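HTH-type transcriptional regulator PrpR (Mycobacterium tuberculosis, PDB 6D2S) regulates transcription of genes for short-chain fatty acid catabolism through the glyoxylate and methylcitrate cycles, and is needed to assimilate cholesterol-derived propionate. Local coordinates at residues Ala79-Ile91 and Ala248-Asn260. Residues are numbered along the deposited sequence; the frame is centred on the assembly and turned at random.
Sequences AHWLMPGQRAFQI and AADGLGYLGPHKN. With CA (calcium ion), chain C.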
ATOM      1  N   ALA A  79       2.012  16.961  -6.982  1.00 14.21           N
ATOM      2  CA  ALA A  79       0.983  17.271  -7.970  1.00 15.10           C
ATOM      3  C   ALA A  79      -0.297  17.782  -7.313  1.00 14.96           C
ATOM      4  O   ALA A  79      -0.826  17.164  -6.388  1.00 14.94           O
ATOM      5  CB  ALA A  79       0.662  16.029  -8.807  1.00 17.92           C
ATOM      6  N   HIS A  80      -0.816  18.888  -7.845  1.00 17.79           N
ATOM      7  CA  HIS A  80      -2.006  19.530  -7.284  1.00 14.67           C
ATOM      8  C   HIS A  80      -3.261  18.683  -7.459  1.00 19.82           C
ATOM      9  O   HIS A  80      -4.211  18.828  -6.681  1.00 20.35           O
ATOM     10  CB  HIS A  80      -2.206  20.898  -7.945  1.00 17.78           C
ATOM     11  CG  HIS A  80      -2.797  20.812  -9.318  1.00 27.35           C
ATOM     12  ND1 HIS A  80      -2.146  20.211 -10.374  1.00 27.00           N
ATOM     13  CD2 HIS A  80      -4.001  21.211  -9.796  1.00 27.35           C
ATOM     14  CE1 HIS A  80      -2.914  20.258 -11.448  1.00 25.70           C
ATOM     15  NE2 HIS A  80      -4.044  20.863 -11.125  1.00 30.47           N
ATOM     16  N   TRP A  81      -3.307  17.820  -8.472  1.00 17.26           N
ATOM     17  CA  TRP A  81      -4.515  17.030  -8.680  1.00 20.72           C
ATOM     18  C   TRP A  81      -4.635  15.857  -7.713  1.00 22.10           C
ATOM     19  O   TRP A  81      -5.636  15.133  -7.767  1.00 17.38           O
ATOM     20  CB  TRP A  81      -4.587  16.530 -10.129  1.00 25.19           C
ATOM     21  CG  TRP A  81      -3.367  15.816 -10.625  1.00 19.16           C
ATOM     22  CD1 TRP A  81      -2.288  16.370 -11.249  1.00 26.50           C
ATOM     23  CD2 TRP A  81      -3.106  14.405 -10.551  1.00 25.12           C
ATOM     24  NE1 TRP A  81      -1.371  15.391 -11.567  1.00 22.28           N
ATOM     25  CE2 TRP A  81      -1.848  14.180 -11.145  1.00 23.65           C
ATOM     26  CE3 TRP A  81      -3.817  13.315 -10.040  1.00 26.91           C
ATOM     27  CZ2 TRP A  81      -1.285  12.905 -11.243  1.00 25.81           C
ATOM     28  CZ3 TRP A  81      -3.262  12.050 -10.143  1.00 28.32           C
ATOM     29  CH2 TRP A  81      -2.007  11.858 -10.739  1.00 20.02           C
ATOM     30  N   LEU A  82      -3.663  15.659  -6.825  1.00 15.02           N
ATOM     31  CA  LEU A  82      -3.762  14.608  -5.822  1.00 15.64           C
ATOM     32  C   LEU A  82      -4.604  15.053  -4.635  1.00 17.84           C
ATOM     33  O   LEU A  82      -4.563  16.218  -4.231  1.00 17.03           O
ATOM     34  CB  LEU A  82      -2.370  14.213  -5.322  1.00 16.64           C
ATOM     35  CG  LEU A  82      -1.386  13.672  -6.352  1.00 17.80           C
ATOM     36  CD1 LEU A  82      -0.012  13.502  -5.711  1.00 17.17           C
ATOM     37  CD2 LEU A  82      -1.877  12.339  -6.955  1.00 19.58           C
ATOM     38  N   MET A  83      -5.379  14.114  -4.081  0.58 18.20           N
ATOM     39  CA  MET A  83      -6.089  14.361  -2.837  0.58 20.79           C
ATOM     40  C   MET A  83      -5.108  14.373  -1.668  0.58 17.20           C
ATOM     41  O   MET A  83      -3.969  13.911  -1.798  0.58 16.82           O
ATOM     42  CB  MET A  83      -7.163  13.300  -2.609  0.58 24.11           C
ATOM     43  CG  MET A  83      -8.306  13.348  -3.600  0.58 30.57           C
ATOM     44  SD  MET A  83      -9.202  14.903  -3.503  0.58 38.87           S
ATOM     45  CE  MET A  83      -9.804  14.856  -1.818  0.58 37.68           C
ATOM     46  N   PRO A  84      -5.523  14.908  -0.513  1.00 19.70           N
ATOM     47  CA  PRO A  84      -4.591  15.002   0.627  1.00 20.11           C
ATOM     48  C   PRO A  84      -3.885  13.701   0.968  1.00 16.49           C
ATOM     49  O   PRO A  84      -2.691  13.714   1.301  1.00 14.90           O
ATOM     50  CB  PRO A  84      -5.501  15.473   1.768  1.00 21.08           C
ATOM     51  CG  PRO A  84      -6.553  16.293   1.064  1.00 25.05           C
ATOM     52  CD  PRO A  84      -6.822  15.544  -0.221  1.00 20.06           C
ATOM     53  N   GLY A  85      -4.582  12.569   0.879  1.00 17.11           N
ATOM     54  CA  GLY A  85      -3.940  11.308   1.208  1.00 18.14           C
ATOM     55  C   GLY A  85      -2.796  10.979   0.270  1.00 14.25           C
ATOM     56  O   GLY A  85      -1.740  10.504   0.702  1.00 15.37           O
ATOM     57  N   GLN A  86      -2.992  11.214  -1.032  1.00 13.54           N
ATOM     58  CA  GLN A  86      -1.913  10.953  -1.985  1.00 16.45           C
ATOM     59  C   GLN A  86      -0.821  12.011  -1.915  1.00 17.92           C
ATOM     60  O   GLN A  86       0.352  11.692  -2.132  1.00 13.71           O
ATOM     61  CB  GLN A  86      -2.455  10.856  -3.413  1.00 17.75           C
ATOM     62  CG  GLN A  86      -2.571   9.415  -3.906  1.00 23.91           C
ATOM     63  CD  GLN A  86      -1.269   8.621  -3.744  1.00 24.03           C
ATOM     64  OE1 GLN A  86      -0.289   8.834  -4.471  1.00 22.83           O
ATOM     65  NE2 GLN A  86      -1.258   7.704  -2.783  1.00 17.06           N
ATOM     66  N   ARG A  87      -1.174  13.268  -1.638  1.00 16.98           N
ATOM     67  CA  ARG A  87      -0.133  14.251  -1.344  1.00 16.13           C
ATOM     68  C   ARG A  87       0.753  13.763  -0.202  1.00 16.04           C
ATOM     69  O   ARG A  87       1.984  13.778  -0.299  1.00 13.34           O
ATOM     70  CB  ARG A  87      -0.758  15.604  -1.000  1.00 17.98           C
ATOM     71  CG  ARG A  87      -1.494  16.245  -2.169  1.00 15.35           C
ATOM     72  CD  ARG A  87      -2.122  17.583  -1.786  1.00 15.05           C
ATOM     73  NE  ARG A  87      -2.871  18.149  -2.908  1.00 20.41           N
ATOM     74  CZ  ARG A  87      -3.317  19.404  -2.959  1.00 23.86           C
ATOM     75  NH1 ARG A  87      -3.081  20.234  -1.951  1.00 18.44           N
ATOM     76  NH2 ARG A  87      -3.987  19.834  -4.024  1.00 22.85           N
ATOM     77  N   ALA A  88       0.135  13.326   0.896  1.00 13.00           N
ATOM     78  CA  ALA A  88       0.907  12.796   2.012  1.00 14.78           C
ATOM     79  C   ALA A  88       1.760  11.613   1.573  1.00 15.52           C
ATOM     80  O   ALA A  88       2.936  11.504   1.955  1.00 13.22           O
ATOM     81  CB  ALA A  88      -0.029  12.373   3.147  1.00 12.44           C
ATOM     82  N   PHE A  89       1.178  10.711   0.778  1.00 11.57           N
ATOM     83  CA  PHE A  89       1.920   9.532   0.324  1.00 12.03           C
ATOM     84  C   PHE A  89       3.179   9.928  -0.444  1.00 13.89           C
ATOM     85  O   PHE A  89       4.258   9.354  -0.233  1.00 12.95           O
ATOM     86  CB  PHE A  89       1.010   8.651  -0.534  1.00 12.73           C
ATOM     87  CG  PHE A  89       1.593   7.305  -0.843  1.00 14.26           C
ATOM     88  CD1 PHE A  89       1.326   6.216  -0.020  1.00 19.63           C
ATOM     89  CD2 PHE A  89       2.370   7.127  -1.966  1.00 15.30           C
ATOM     90  CE1 PHE A  89       1.845   4.968  -0.317  1.00 22.19           C
ATOM     91  CE2 PHE A  89       2.910   5.882  -2.271  1.00 22.66           C
ATOM     92  CZ  PHE A  89       2.645   4.808  -1.448  1.00 18.39           C
ATOM     93  N   GLN A  90       3.064  10.918  -1.326  1.00 12.97           N
ATOM     94  CA  GLN A  90       4.226  11.379  -2.078  1.00 12.33           C
ATOM     95  C   GLN A  90       5.286  11.975  -1.161  1.00 12.18           C
ATOM     96  O   GLN A  90       6.483  11.736  -1.351  1.00 13.10           O
ATOM     97  CB  GLN A  90       3.801  12.414  -3.119  1.00 12.36           C
ATOM     98  CG  GLN A  90       2.929  11.845  -4.207  1.00 14.68           C
ATOM     99  CD  GLN A  90       3.582  10.663  -4.902  1.00 17.65           C
ATOM    100  OE1 GLN A  90       4.722  10.755  -5.359  1.00 17.58           O
ATOM    101  NE2 GLN A  90       2.855   9.553  -4.999  1.00 16.84           N
ATOM    102  N   ILE A  91       4.867  12.799  -0.196  1.00 11.53           N
ATOM    103  CA  ILE A  91       5.825  13.447   0.692  1.00 11.15           C
ATOM    104  C   ILE A  91       6.531  12.414   1.549  1.00 11.05           C
ATOM    105  O   ILE A  91       7.751  12.482   1.754  1.00 12.26           O
ATOM    106  CB  ILE A  91       5.120  14.507   1.561  1.00 10.46           C
ATOM    107  CG1 ILE A  91       4.452  15.556   0.671  1.00 10.49           C
ATOM    108  CG2 ILE A  91       6.128  15.157   2.519  1.00 11.14           C
ATOM    109  CD1 ILE A  91       3.339  16.378   1.410  1.00 12.25           C
ATOM    110  N   ALA A 248     -10.970   4.010  -8.702  1.00 39.23           N
ATOM    111  CA  ALA A 248     -11.287   5.174  -9.516  1.00 43.26           C
ATOM    112  C   ALA A 248      -9.996   5.843  -9.979  1.00 48.64           C
ATOM    113  O   ALA A 248      -9.055   6.008  -9.196  1.00 35.54           O
ATOM    114  CB  ALA A 248     -12.150   6.157  -8.729  1.00 47.08           C
ATOM    115  N   ALA A 249      -9.950   6.205 -11.260  1.00 53.81           N
ATOM    116  CA  ALA A 249      -8.811   6.919 -11.838  1.00 59.13           C
ATOM    117  C   ALA A 249      -8.956   8.390 -11.475  1.00 54.23           C
ATOM    118  O   ALA A 249      -9.612   9.165 -12.170  1.00 53.58           O
ATOM    119  CB  ALA A 249      -8.748   6.714 -13.347  1.00 64.61           C
ATOM    120  N   ASP A 250      -8.333   8.776 -10.362  1.00 48.74           N
ATOM    121  CA  ASP A 250      -8.518  10.108  -9.800  1.00 49.34           C
ATOM    122  C   ASP A 250      -7.301  10.503  -8.970  1.00 51.48           C
ATOM    123  O   ASP A 250      -6.182  10.073  -9.268  1.00 51.68           O
ATOM    124  CB  ASP A 250      -9.798  10.146  -8.960  1.00 47.06           C
ATOM    125  CG  ASP A 250      -9.745   9.204  -7.777  1.00 46.47           C
ATOM    126  OD1 ASP A 250     -10.690   9.221  -6.960  1.00 49.54           O
ATOM    127  OD2 ASP A 250      -8.745   8.460  -7.650  1.00 40.30           O
ATOM    128  N   GLY A 251      -7.504  11.300  -7.923  1.00 49.71           N
ATOM    129  CA  GLY A 251      -6.420  11.797  -7.102  1.00 46.08           C
ATOM    130  C   GLY A 251      -6.125  11.013  -5.838  1.00 39.82           C
ATOM    131  O   GLY A 251      -5.316  11.469  -5.022  1.00 30.95           O
ATOM    132  N   LEU A 252      -6.740   9.853  -5.637  1.00 29.81           N
ATOM    133  CA  LEU A 252      -6.525   9.073  -4.430  1.00 27.77           C
ATOM    134  C   LEU A 252      -6.044   7.672  -4.794  1.00 27.17           C
ATOM    135  O   LEU A 252      -6.321   7.171  -5.886  1.00 30.14           O
ATOM    136  CB  LEU A 252      -7.807   8.997  -3.599  1.00 33.40           C
ATOM    137  CG  LEU A 252      -7.686   8.838  -2.085  1.00 28.99           C
ATOM    138  CD1 LEU A 252      -6.783   9.903  -1.479  1.00 27.95           C
ATOM    139  CD2 LEU A 252      -9.078   8.898  -1.456  1.00 34.46           C
ATOM    140  N   GLY A 253      -5.322   7.042  -3.868  1.00 25.41           N
ATOM    141  CA  GLY A 253      -4.731   5.742  -4.119  1.00 24.68           C
ATOM    142  C   GLY A 253      -3.411   5.845  -4.859  1.00 25.70           C
ATOM    143  O   GLY A 253      -3.202   6.780  -5.638  1.00 27.28           O
ATOM    144  N   TYR A 254      -2.507   4.889  -4.632  1.00 25.03           N
ATOM    145  CA  TYR A 254      -1.183   4.985  -5.232  1.00 26.96           C
ATOM    146  C   TYR A 254      -1.152   4.538  -6.685  1.00 31.02           C
ATOM    147  O   TYR A 254      -0.167   4.818  -7.372  1.00 28.83           O
ATOM    148  CB  TYR A 254      -0.156   4.174  -4.426  1.00 29.25           C
ATOM    149  CG  TYR A 254      -0.419   2.678  -4.377  1.00 25.74           C
ATOM    150  CD1 TYR A 254      -0.034   1.846  -5.429  1.00 28.68           C
ATOM    151  CD2 TYR A 254      -1.035   2.095  -3.275  1.00 22.72           C
ATOM    152  CE1 TYR A 254      -0.276   0.477  -5.381  1.00 28.57           C
ATOM    153  CE2 TYR A 254      -1.274   0.727  -3.221  1.00 25.70           C
ATOM    154  CZ  TYR A 254      -0.895  -0.073  -4.274  1.00 26.79           C
ATOM    155  OH  TYR A 254      -1.134  -1.434  -4.216  1.00 24.75           O
ATOM    156  N   LEU A 255      -2.186   3.857  -7.177  1.00 27.25           N
ATOM    157  CA  LEU A 255      -2.163   3.404  -8.563  1.00 31.55           C
ATOM    158  C   LEU A 255      -2.396   4.580  -9.507  1.00 46.77           C
ATOM    159  O   LEU A 255      -3.290   5.403  -9.288  1.00 45.38           O
ATOM    160  CB  LEU A 255      -3.203   2.307  -8.786  1.00 31.08           C
ATOM    161  CG  LEU A 255      -2.825   0.966  -8.139  1.00 29.33           C
ATOM    162  CD1 LEU A 255      -3.990  -0.024  -8.131  1.00 26.01           C
ATOM    163  CD2 LEU A 255      -1.608   0.350  -8.833  1.00 31.43           C
ATOM    164  N   GLY A 256      -1.573   4.668 -10.548  1.00 55.60           N
ATOM    165  CA  GLY A 256      -1.639   5.766 -11.481  1.00 64.59           C
ATOM    166  C   GLY A 256      -3.013   5.901 -12.105  1.00 69.08           C
ATOM    167  O   GLY A 256      -3.701   4.910 -12.370  1.00 68.18           O
ATOM    168  N   PRO A 257      -3.445   7.140 -12.342  1.00 69.85           N
ATOM    169  CA  PRO A 257      -4.728   7.373 -13.012  1.00 69.01           C
ATOM    170  C   PRO A 257      -4.701   7.133 -14.513  1.00 66.69           C
ATOM    171  O   PRO A 257      -5.695   7.424 -15.183  1.00 67.32           O
ATOM    172  CB  PRO A 257      -4.995   8.853 -12.703  1.00 69.35           C
ATOM    173  CG  PRO A 257      -3.635   9.451 -12.651  1.00 70.03           C
ATOM    174  CD  PRO A 257      -2.753   8.401 -12.022  1.00 69.85           C
ATOM    175  N   HIS A 258      -3.594   6.613 -15.051  1.00 65.01           N
ATOM    176  CA  HIS A 258      -3.477   6.419 -16.491  1.00 70.21           C
ATOM    177  C   HIS A 258      -4.374   5.300 -17.008  1.00 65.45           C
ATOM    178  O   HIS A 258      -4.660   5.266 -18.208  1.00 65.69           O
ATOM    179  CB  HIS A 258      -2.020   6.136 -16.865  1.00 77.43           C
ATOM    180  CG  HIS A 258      -1.452   4.915 -16.209  1.00 81.43           C
ATOM    181  ND1 HIS A 258      -1.284   4.811 -14.845  1.00 79.42           N
ATOM    182  CD2 HIS A 258      -1.010   3.746 -16.733  1.00 82.64           C
ATOM    183  CE1 HIS A 258      -0.765   3.630 -14.556  1.00 78.79           C
ATOM    184  NE2 HIS A 258      -0.588   2.966 -15.683  1.00 80.45           N
ATOM    185  N   LYS A 259      -4.820   4.388 -16.148  1.00 59.37           N
ATOM    186  CA  LYS A 259      -5.734   3.339 -16.582  1.00 57.76           C
ATOM    187  C   LYS A 259      -6.452   2.778 -15.364  1.00 49.72           C
ATOM    188  O   LYS A 259      -6.150   3.130 -14.223  1.00 43.80           O
ATOM    189  CB  LYS A 259      -5.006   2.242 -17.366  1.00 60.69           C
ATOM    190  CG  LYS A 259      -3.805   1.634 -16.671  1.00 57.81           C
ATOM    191  CD  LYS A 259      -3.078   0.691 -17.618  1.00 60.12           C
ATOM    192  CE  LYS A 259      -2.001  -0.110 -16.909  1.00 60.13           C
ATOM    193  NZ  LYS A 259      -1.285  -1.000 -17.863  1.00 63.51           N
ATOM    194  N   ASN A 260      -7.424   1.906 -15.626  1.00 49.00           N
ATOM    195  CA  ASN A 260      -8.288   1.387 -14.576  1.00 47.62           C
ATOM    196  C   ASN A 260      -7.774   0.050 -14.061  1.00 39.68           C
ATOM    197  O   ASN A 260      -7.376  -0.824 -14.836  1.00 40.98           O
ATOM    198  CB  ASN A 260      -9.724   1.239 -15.080  1.00 55.34           C
ATOM    199  CG  ASN A 260     -10.447   2.572 -15.175  1.00 60.20           C
ATOM    200  OD1 ASN A 260     -10.730   3.058 -16.268  1.00 66.16           O
ATOM    201  ND2 ASN A 260     -10.752   3.166 -14.025  1.00 58.22           N
TER
HETATM  202 CA    CA C 502      -7.888   6.213  -7.214  1.00 24.17          CA
HETATM  203  O   HOH W   1      -8.139   4.666  -5.348  1.00 27.81           O
HETATM  204  O   HOH W   2      -6.509   4.458  -7.823  1.00 27.54           O
HETATM  205  O   HOH W   3      -6.528   7.825  -8.736  1.00 39.69           O
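Gly251 pushes its bare backbone into the bend between Trp81 and Gln86, its CA 3.5 Å from Trp81 O. With no side chain it fits flush, its CA only 4.1 Å from Leu82 CA. Its O accepts a hydrogen bond from Met83 N (2.8 Å, 165° at the hydrogen); the N-H comes from above the carbonyl plane, while Gln86 CB packs against the same oxygen. Met83 is the N-cap residue of helix 84-99. On one side of this bond Leu252 extends a single methyl, CD1, to Met83 CB (3.6 Å) and Gly85 CA (4.2 Å). On the other, Trp81 offers the far rim of its six-membered ring: Asp250 O lies at the edge near the ring plane, and Pro257 CG sits obliquely 3.5 Å from CH2, the two side chains crossing at about a right angle. Ala79 CB and Leu82 CD2 pack on one face of the indole and back it. Gln86 bends at chi2 (-52°), bringing CG 3.2 Å from Gly253 O; its amide lies face to face with the Gly253-Tyr254 peptide, offset and about 10° from parallel, in packing rather than a hydrogen bond. Farther up the helix Phe89 turns a ring face to Tyr254 CB.

A calcium ion is bound by Ala248 O, Asp250 OD2, Leu252 O and three waters; Asp250 OD2 also receives Leu252 N in an Asx turn. The contact joins the IrrE-like domain to the C-terminal short-chain fatty acyl-CoA regulator domain: the loop linking antiparallel strands 239-247 and 261-268 reaches the start of helix 84-99, which touches helix 39-51 through Ile91 and helix 116-135 through Phe89, while Lys66 makes weak hydrogen bonds to Gln86 OE1 and Tyr254 O.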